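Local coordinates for protein serine protease pet (PDB 4OM9) that is a secreted serine protease and enterotoxin of enteroaggregative Escherichia coli, the passenger domain of an autotransporter, which probably cleaves alpha-fodrin in host cells, at residues A[431-436]-A[450-455]; A[383-388]-A[403-408]; A[346-351]-A[366-371]. One frame throughout, in Å; residues are numbered along the deposited sequence.

Contact 1: A[431-436]-A[450-455]; sequences LDLNGH and TTITNS
Both carboxylate oxygens of Asp432 are turned onto Ser455 where two neighbouring coils of the parallel beta-helix of this autotransporter passenger leave their strands. OD1 accepts the backbone N of Ser455 at 2.9 Å and, from the opposite face of the carboxylate, the backbone N of Asn434, which closes an Asx turn. OD2 lies close to Ser455 OG, at a separation too short to be trusted, and also takes the side-chain NE2 of Gln407 on the neighbouring strand 404-408. With CG anti to the backbone N (chi1 -179°), the carboxylate leans past its own carbonyl carbon toward Ser455. Asn454 replies from the other segment: its OD1 accepts Gly435 N at 2.8 Å, the donor standing above the amide plane, while its ND2 is held by the carbonyls of Asn480 and Lys459. Gly435 sits in a type I' turn from Leu433 to His436. Upstream the strands pair in parallel, Leu431 with Ile452 and Asp432 with Thr453. Ile452 touches both leucines: CG1 lies 4.2 Å from Leu431 CB, and its side chain runs slantwise past that of Leu433, CG2 4.1 Å from CG. Asn434 ND2 is bonded to Leu408 O, and a water donates to Asn434 OD1 at 2.6 Å.

Contact 2: A[383-388]-A[403-408]; sequences NGTVIL and PGTVQL
Asn383 comes in across Pro403 at about a right angle, its OD1 3.6 Å from CG of the proline ring. The same OD1 also takes the backbone N of Gly384, a bent bond made from above the amide plane. Gly384, at positive phi, follows, and its O receives Thr405 N at 2.6 Å, the first of four backbone bonds. A water sits within bonding distance of this O and of Thr405 O. Thr385 lies beside Thr405, the two side chains pointing the same way, with OG1 4.2 Å from Thr405 CB. Here the strands run parallel, 17° apart, as successive rungs of a right-handed beta-helix. Val386 bonds twice across the pair, its N to Thr405 O and its O to Gln407 N, while its side chain turns to the buried face. Ile387 returns to the Thr385 face and lies alongside Gln407, whose OE1 sits 3.8 Å from Ile387 CG2 and whose NE2 is engaged by Asp432. Leu388 N meets Gln407 O at 2.8 Å, and its side chain packs on the buried face: with CG anti to the carbonyl carbon (chi1 -48°), CD1 reaches Leu408 CD2 at 3.5 Å and Val406 CG1 at 3.9 Å.

Contact 3: A[346-351]-A[366-371]; sequences GSTVDW and EGSLNV
Different first torsions let Asp350 and Asn370, paired across two parallel strands, join their side chains: Asp350 places CG beside its own N (chi1 -72°), whereas Asn370 carries CG anti to the backbone N (chi1 -176°). Asp350 OD1 thereby receives Asn370 ND2 at 2.9 Å. The oxygen lies near the amide plane of Asn370, but the donor arrives from above the carboxylate, and the two planes stand 69° apart. Upstream on this face Thr348 OG1 rests 3.7 Å from Ser368 CB. The backbone bonds run from Ser347 O with Ser368 N to Trp351 N with Asn370 O at 2.8 Å, joining adjacent rungs of the beta-helix. On the opposite, buried face Leu369 CD1 lies 3.6 Å from Trp351 CB and touches Val349 CB at 4.1 Å. The indole edge turns to Val371, whose CG1 lies near the ring plane, 4.0 Å from CD1; Trp351 NE1 is bonded to Gln375. A water accepts from Gly346 N and donates to Glu366 O where the two segments begin. Asp350 OD2 also forms a salt bridge with Lys323 on the neighbouring strand 323-328. The carboxylate is thus shared between an amide and a lysine, whose positive charge would probably favour its ionised form.

All three contacts lie on one long, mainly parallel sheet that forms a face of the beta-helix. They come in series along the chain, contact 3 first, then contact 2, then contact 1, with no overlap. The strands stand in the same order across the sheet: 348-352, 368-371, 385-388, 404-408, 429-432 and 451-453. Contacts 3 and 2 have centres about 9 Å apart and are joined by backbone pairing of Leu369 with Thr385 and Ile387. Contacts 2 and 1, about 10 Å apart, meet through Asp432 N and Val406 O. Contacts 3 and 1, with centres about 18 Å apart, do not touch. Coil-by-coil stacking thus extends the stalk of the passenger.

Contact 1: A[431-436]-A[450-455]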
# COMPACT_ATOMS: atom_id res chain seq x y z
N LEU A 431 15.52 6.38 8.63
CA LEU A 431 16.80 6.91 8.14
C LEU A 431 16.56 8.29 7.53
O LEU A 431 15.89 8.41 6.50
CB LEU A 431 17.44 5.98 7.10
CG LEU A 431 18.70 6.60 6.45
CD1 LEU A 431 19.76 6.95 7.52
CD2 LEU A 431 19.31 5.69 5.40
N ASP A 432 17.11 9.32 8.17
CA ASP A 432 17.01 10.70 7.69
C ASP A 432 18.30 11.10 6.98
O ASP A 432 19.35 11.30 7.63
CB ASP A 432 16.70 11.65 8.86
CG ASP A 432 16.55 13.10 8.44
OD1 ASP A 432 16.55 13.40 7.22
OD2 ASP A 432 16.42 13.96 9.33
N LEU A 433 18.23 11.20 5.66
CA LEU A 433 19.40 11.51 4.84
C LEU A 433 19.84 12.92 5.10
O LEU A 433 20.97 13.29 4.80
CB LEU A 433 19.11 11.32 3.34
CG LEU A 433 18.63 9.94 2.90
CD1 LEU A 433 18.48 9.86 1.41
CD2 LEU A 433 19.56 8.86 3.36
N ASN A 434 18.94 13.73 5.65
CA ASN A 434 19.29 15.05 6.17
C ASN A 434 20.10 15.90 5.18
O ASN A 434 21.14 16.46 5.52
CB ASN A 434 20.05 14.88 7.48
CG ASN A 434 20.32 16.19 8.16
OD1 ASN A 434 19.55 17.15 8.01
ND2 ASN A 434 21.45 16.27 8.90
N GLY A 435 19.62 15.99 3.93
CA GLY A 435 20.29 16.80 2.93
C GLY A 435 21.40 16.08 2.18
O GLY A 435 21.90 16.61 1.18
N HIS A 436 21.79 14.90 2.64
CA HIS A 436 22.83 14.10 1.99
C HIS A 436 22.25 13.15 0.93
O HIS A 436 21.09 12.75 1.02
CB HIS A 436 23.62 13.30 3.02
CG HIS A 436 24.29 14.15 4.05
ND1 HIS A 436 25.53 14.74 3.84
CD2 HIS A 436 23.91 14.54 5.29
CE1 HIS A 436 25.87 15.44 4.90
NE2 HIS A 436 24.91 15.33 5.80
N THR A 450 9.97 0.54 8.29
CA THR A 450 11.13 1.32 7.87
C THR A 450 10.76 2.44 6.90
O THR A 450 10.01 2.24 5.93
CB THR A 450 12.19 0.41 7.19
OG1 THR A 450 12.67 -0.55 8.12
CG2 THR A 450 13.35 1.23 6.65
N THR A 451 11.29 3.63 7.16
CA THR A 451 11.14 4.74 6.23
C THR A 451 12.48 5.45 6.05
O THR A 451 13.24 5.67 7.00
CB THR A 451 10.08 5.74 6.72
OG1 THR A 451 8.88 5.04 7.05
CG2 THR A 451 9.79 6.78 5.62
N ILE A 452 12.77 5.78 4.79
CA ILE A 452 13.92 6.61 4.46
C ILE A 452 13.35 7.95 4.12
O ILE A 452 12.46 8.06 3.29
CB ILE A 452 14.72 6.03 3.30
CG1 ILE A 452 15.35 4.69 3.74
CG2 ILE A 452 15.77 7.03 2.81
CD1 ILE A 452 16.08 3.93 2.65
N THR A 453 13.83 8.98 4.81
CA THR A 453 13.26 10.31 4.67
C THR A 453 14.33 11.38 4.51
O THR A 453 15.52 11.08 4.46
CB THR A 453 12.39 10.67 5.89
OG1 THR A 453 11.62 11.84 5.59
CG2 THR A 453 13.29 10.94 7.15
N ASN A 454 13.90 12.63 4.43
CA ASN A 454 14.83 13.73 4.52
C ASN A 454 14.15 14.96 5.10
O ASN A 454 13.33 15.59 4.43
CB ASN A 454 15.42 14.06 3.16
CG ASN A 454 16.23 15.34 3.19
OD1 ASN A 454 16.87 15.65 4.19
ND2 ASN A 454 16.17 16.12 2.11
N SER A 455 14.50 15.28 6.34
CA SER A 455 13.85 16.33 7.11
C SER A 455 14.37 17.71 6.73
O SER A 455 13.87 18.73 7.21
CB SER A 455 14.05 16.08 8.62
OG SER A 455 15.43 16.07 8.98
O HOH W 1 17.46 18.37 8.86

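Contact 2: A[383-388]-A[403-408]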
# COMPACT_ATOMS: atom_id res chain seq x y z
N ASN A 383 15.45 3.24 19.65
CA ASN A 383 14.66 4.37 20.13
C ASN A 383 15.43 5.68 20.02
O ASN A 383 16.66 5.68 19.98
CB ASN A 383 14.22 4.13 21.59
CG ASN A 383 13.02 4.96 21.97
OD1 ASN A 383 12.47 5.66 21.13
ND2 ASN A 383 12.61 4.89 23.23
N GLY A 384 14.72 6.80 20.01
CA GLY A 384 15.36 8.09 19.92
C GLY A 384 16.20 8.24 18.65
O GLY A 384 15.97 7.54 17.64
N THR A 385 17.17 9.15 18.70
CA THR A 385 17.94 9.52 17.53
C THR A 385 19.42 9.19 17.69
O THR A 385 20.00 9.42 18.74
CB THR A 385 17.83 11.03 17.24
OG1 THR A 385 16.45 11.41 17.24
CG2 THR A 385 18.47 11.38 15.89
N VAL A 386 20.01 8.61 16.66
CA VAL A 386 21.44 8.46 16.60
C VAL A 386 21.90 9.24 15.37
O VAL A 386 21.43 9.01 14.25
CB VAL A 386 21.86 6.99 16.53
CG1 VAL A 386 23.38 6.87 16.32
CG2 VAL A 386 21.43 6.27 17.80
N ILE A 387 22.77 10.22 15.60
CA ILE A 387 23.24 11.07 14.54
C ILE A 387 24.64 10.66 14.13
O ILE A 387 25.52 10.49 14.96
CB ILE A 387 23.23 12.54 14.96
CG1 ILE A 387 21.85 12.95 15.48
CG2 ILE A 387 23.68 13.44 13.77
CD1 ILE A 387 21.80 14.36 16.08
N LEU A 388 24.83 10.45 12.84
CA LEU A 388 26.13 10.06 12.34
C LEU A 388 26.85 11.31 11.94
O LEU A 388 26.48 11.95 10.97
CB LEU A 388 25.98 9.12 11.15
CG LEU A 388 24.99 7.99 11.40
CD1 LEU A 388 24.88 7.06 10.19
CD2 LEU A 388 25.40 7.21 12.66
N PRO A 403 10.60 2.93 16.85
CA PRO A 403 10.60 4.38 17.02
C PRO A 403 11.99 5.03 16.97
O PRO A 403 12.07 6.21 17.28
CB PRO A 403 9.99 4.55 18.41
CG PRO A 403 10.51 3.35 19.15
CD PRO A 403 10.75 2.24 18.14
N GLY A 404 13.04 4.31 16.61
CA GLY A 404 14.35 4.94 16.52
C GLY A 404 14.55 5.69 15.19
O GLY A 404 13.93 5.36 14.18
N THR A 405 15.41 6.70 15.23
CA THR A 405 15.84 7.43 14.04
C THR A 405 17.37 7.39 13.93
O THR A 405 18.09 7.57 14.93
CB THR A 405 15.37 8.88 14.08
OG1 THR A 405 13.94 8.90 13.98
CG2 THR A 405 15.95 9.69 12.91
N VAL A 406 17.85 7.13 12.72
CA VAL A 406 19.24 7.30 12.37
C VAL A 406 19.38 8.48 11.39
O VAL A 406 18.71 8.52 10.35
CB VAL A 406 19.81 6.03 11.76
CG1 VAL A 406 21.26 6.28 11.27
CG2 VAL A 406 19.77 4.92 12.76
N GLN A 407 20.25 9.42 11.72
CA GLN A 407 20.34 10.65 10.94
C GLN A 407 21.75 10.95 10.45
O GLN A 407 22.67 11.05 11.24
CB GLN A 407 19.83 11.85 11.76
CG GLN A 407 19.98 13.16 10.97
CD GLN A 407 19.59 14.38 11.75
OE1 GLN A 407 20.40 14.93 12.51
NE2 GLN A 407 18.37 14.85 11.56
N LEU A 408 21.89 11.10 9.13
CA LEU A 408 23.17 11.44 8.53
C LEU A 408 23.54 12.89 8.79
O LEU A 408 22.71 13.77 8.64
CB LEU A 408 23.13 11.19 7.03
CG LEU A 408 22.62 9.80 6.66
CD1 LEU A 408 22.85 9.51 5.19
CD2 LEU A 408 23.30 8.75 7.50
O HOH W 2 17.85 5.67 17.13

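Contact 3: A[346-351]-A[366-371]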
# COMPACT_ATOMS: atom_id res chain seq x y z
N GLY A 346 14.46 14.34 25.27
CA GLY A 346 14.85 15.75 25.22
C GLY A 346 16.32 16.03 25.54
O GLY A 346 16.74 17.18 25.63
N SER A 347 17.10 14.96 25.69
CA SER A 347 18.52 15.07 25.96
C SER A 347 19.37 14.74 24.76
O SER A 347 18.98 13.94 23.90
CB SER A 347 18.91 14.16 27.13
OG SER A 347 18.66 14.79 28.38
N THR A 348 20.54 15.36 24.70
CA THR A 348 21.53 15.02 23.69
C THR A 348 22.89 14.70 24.33
O THR A 348 23.41 15.47 25.14
CB THR A 348 21.71 16.16 22.67
OG1 THR A 348 20.50 16.33 21.91
CG2 THR A 348 22.87 15.85 21.72
N VAL A 349 23.44 13.55 23.95
CA VAL A 349 24.77 13.14 24.38
C VAL A 349 25.79 13.20 23.23
O VAL A 349 25.76 12.36 22.33
CB VAL A 349 24.75 11.72 24.95
CG1 VAL A 349 26.13 11.35 25.40
CG2 VAL A 349 23.76 11.62 26.10
N ASP A 350 26.70 14.17 23.27
CA ASP A 350 27.77 14.23 22.28
C ASP A 350 28.78 13.14 22.59
O ASP A 350 29.46 13.14 23.62
CB ASP A 350 28.43 15.60 22.24
CG ASP A 350 27.52 16.64 21.61
OD1 ASP A 350 26.55 16.27 20.93
OD2 ASP A 350 27.77 17.84 21.81
N TRP A 351 28.84 12.17 21.69
CA TRP A 351 29.58 10.96 21.95
C TRP A 351 30.91 11.10 21.23
O TRP A 351 31.01 10.80 20.04
CB TRP A 351 28.78 9.73 21.49
CG TRP A 351 29.47 8.43 21.73
CD1 TRP A 351 30.15 7.68 20.81
CD2 TRP A 351 29.56 7.71 22.99
NE1 TRP A 351 30.66 6.55 21.41
CE2 TRP A 351 30.32 6.55 22.73
CE3 TRP A 351 29.10 7.96 24.28
CZ2 TRP A 351 30.61 5.62 23.75
CZ3 TRP A 351 29.39 7.03 25.28
CH2 TRP A 351 30.13 5.87 25.00
N GLU A 366 14.65 7.75 24.53
CA GLU A 366 14.06 8.64 23.53
C GLU A 366 14.96 9.77 23.06
O GLU A 366 14.66 10.39 22.04
CB GLU A 366 12.76 9.22 24.08
CG GLU A 366 11.66 8.19 24.19
CD GLU A 366 10.39 8.79 24.72
OE1 GLU A 366 10.06 8.56 25.89
OE2 GLU A 366 9.73 9.51 23.95
N GLY A 367 16.04 10.03 23.79
CA GLY A 367 16.96 11.11 23.47
C GLY A 367 18.00 10.79 22.40
O GLY A 367 17.98 9.70 21.79
N SER A 368 18.92 11.73 22.19
CA SER A 368 19.88 11.70 21.07
C SER A 368 21.33 11.36 21.40
O SER A 368 21.97 12.02 22.21
CB SER A 368 19.89 13.07 20.37
OG SER A 368 18.59 13.47 20.01
N LEU A 369 21.86 10.34 20.72
CA LEU A 369 23.29 10.07 20.71
C LEU A 369 23.90 10.75 19.47
O LEU A 369 23.57 10.40 18.34
CB LEU A 369 23.56 8.57 20.70
CG LEU A 369 25.03 8.20 20.97
CD1 LEU A 369 25.44 8.68 22.34
CD2 LEU A 369 25.27 6.72 20.86
N ASN A 370 24.76 11.74 19.70
CA ASN A 370 25.39 12.48 18.61
C ASN A 370 26.83 12.01 18.43
O ASN A 370 27.71 12.40 19.17
CB ASN A 370 25.37 13.98 18.89
CG ASN A 370 25.95 14.79 17.74
OD1 ASN A 370 26.01 14.32 16.59
ND2 ASN A 370 26.38 16.02 18.04
N VAL A 371 27.05 11.16 17.43
CA VAL A 371 28.32 10.48 17.30
C VAL A 371 29.26 11.32 16.45
O VAL A 371 29.11 11.39 15.24
CB VAL A 371 28.15 9.09 16.70
CG1 VAL A 371 29.39 8.26 16.94
CG2 VAL A 371 26.92 8.37 17.33
O HOH W 3 13.49 13.23 22.58